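Local coordinates for leucine-rich repeat protein (Bacteroides thetaiotaomicron, PDB 4ECN) that is of unknown function but, as an extracellular leucine-rich repeat protein, probably binds other proteins, at residues 797-800 and 801-804. Sequence-based numbering, arbitrary orientation.
Sequences QWPT and GITT
Ile802 N donates to Pro799 O at 3.1 Å, with an N-H...O angle of 147°, closing a type II beta turn from Pro799 to Ile802. Gly801 holds the third turn position with phi 114°, a positive value that favours glycine there. An inverse gamma turn centred on Pro799 overlaps it, with a weak Thr800 N to Trp798 O bond.

Apolar contacts join the two halves of the turn. Ile802 sends its two branches to different partners: CD1 lies 3.7 Å from CG of Pro799, while CG2 comes obliquely to the Trp798 ring, 3.8 Å from CZ2. With CG1 anti to the backbone N (chi1 -154°), the longer branch is the one that reaches the proline. Pro799 CD lies 3.5 Å above one face of the Trp798 ring, offset toward its rim. Leu811 of strand 810-812 touches both Trp798 and Ile802.

Polar bonds continue into the 3-10 segment 802-804: Gly801 O accepts from both Thr804 N and Thr804 OG1, the latter at 2.7 Å. Glu823 takes bonds from Trp798 NE1 through OE2 and from Thr803 OG1 through OE1, so one carboxylate probably ties both halves of this loop, between two strands of the parallel repeat sheet, to the chain after strand 810-812.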
loop_
_atom_site.group_PDB
_atom_site.type_symbol
_atom_site.label_atom_id
_atom_site.label_comp_id
_atom_site.label_asym_id
_atom_site.label_seq_id
_atom_site.Cartn_x
_atom_site.Cartn_y
_atom_site.Cartn_z
ATOM N N GLN A 797 33.257 39.812 -20.463
ATOM C CA GLN A 797 33.348 39.751 -21.918
ATOM C C GLN A 797 32.422 38.661 -22.488
ATOM O O GLN A 797 32.399 37.527 -22.008
ATOM C CB GLN A 797 34.814 39.538 -22.379
ATOM C CG GLN A 797 35.049 39.561 -23.901
ATOM C CD GLN A 797 34.454 40.740 -24.636
ATOM O OE1 GLN A 797 34.465 41.879 -24.164
ATOM N NE2 GLN A 797 33.932 40.490 -25.826
ATOM N N TRP A 798 31.653 39.044 -23.519
ATOM C CA TRP A 798 30.755 38.166 -24.244
ATOM C C TRP A 798 31.597 37.216 -25.085
ATOM O O TRP A 798 32.624 37.671 -25.594
ATOM C CB TRP A 798 29.820 39.034 -25.096
ATOM C CG TRP A 798 29.043 38.299 -26.142
ATOM C CD1 TRP A 798 29.398 38.119 -27.443
ATOM C CD2 TRP A 798 27.762 37.673 -25.982
ATOM N NE1 TRP A 798 28.430 37.397 -28.099
ATOM C CE2 TRP A 798 27.418 37.104 -27.226
ATOM C CE3 TRP A 798 26.885 37.503 -24.895
ATOM C CZ2 TRP A 798 26.221 36.396 -27.425
ATOM C CZ3 TRP A 798 25.687 36.822 -25.100
ATOM C CH2 TRP A 798 25.367 36.277 -26.350
ATOM N N PRO A 799 31.217 35.916 -25.249
ATOM C CA PRO A 799 32.049 34.998 -26.054
ATOM C C PRO A 799 31.822 35.193 -27.560
ATOM O O PRO A 799 31.099 34.421 -28.192
ATOM C CB PRO A 799 31.590 33.621 -25.584
ATOM C CG PRO A 799 30.195 33.821 -25.186
ATOM C CD PRO A 799 30.048 35.210 -24.679
ATOM N N THR A 800 32.483 36.212 -28.135
ATOM C CA THR A 800 32.376 36.602 -29.535
ATOM C C THR A 800 32.754 35.404 -30.430
ATOM O O THR A 800 33.859 34.869 -30.313
ATOM C CB THR A 800 33.247 37.841 -29.804
ATOM O OG1 THR A 800 32.966 38.855 -28.830
ATOM C CG2 THR A 800 33.034 38.402 -31.181
ATOM N N GLY A 801 31.800 35.009 -31.284
ATOM C CA GLY A 801 31.883 33.892 -32.216
ATOM C C GLY A 801 30.917 32.771 -31.870
ATOM O O GLY A 801 30.734 31.848 -32.670
ATOM N N ILE A 802 30.285 32.836 -30.673
ATOM C CA ILE A 802 29.398 31.791 -30.168
ATOM C C ILE A 802 28.166 31.569 -31.089
ATOM O O ILE A 802 27.643 30.458 -31.118
ATOM C CB ILE A 802 28.933 32.089 -28.707
ATOM C CG1 ILE A 802 28.574 30.776 -27.971
ATOM C CG2 ILE A 802 27.825 33.163 -28.626
ATOM C CD1 ILE A 802 28.576 30.815 -26.545
ATOM N N THR A 803 27.706 32.596 -31.829
ATOM C CA THR A 803 26.511 32.454 -32.664
ATOM C C THR A 803 26.791 31.475 -33.804
ATOM O O THR A 803 25.826 30.891 -34.318
ATOM C CB THR A 803 25.976 33.804 -33.175
ATOM O OG1 THR A 803 27.028 34.578 -33.740
ATOM C CG2 THR A 803 25.258 34.599 -32.092
ATOM N N THR A 804 28.095 31.207 -34.106
ATOM C CA THR A 804 28.536 30.259 -35.150
ATOM C C THR A 804 28.441 28.778 -34.684
ATOM O O THR A 804 28.566 27.920 -35.555
ATOM C CB THR A 804 29.978 30.526 -35.646
ATOM O OG1 THR A 804 30.934 30.105 -34.679
ATOM C CG2 THR A 804 30.231 31.970 -36.038
#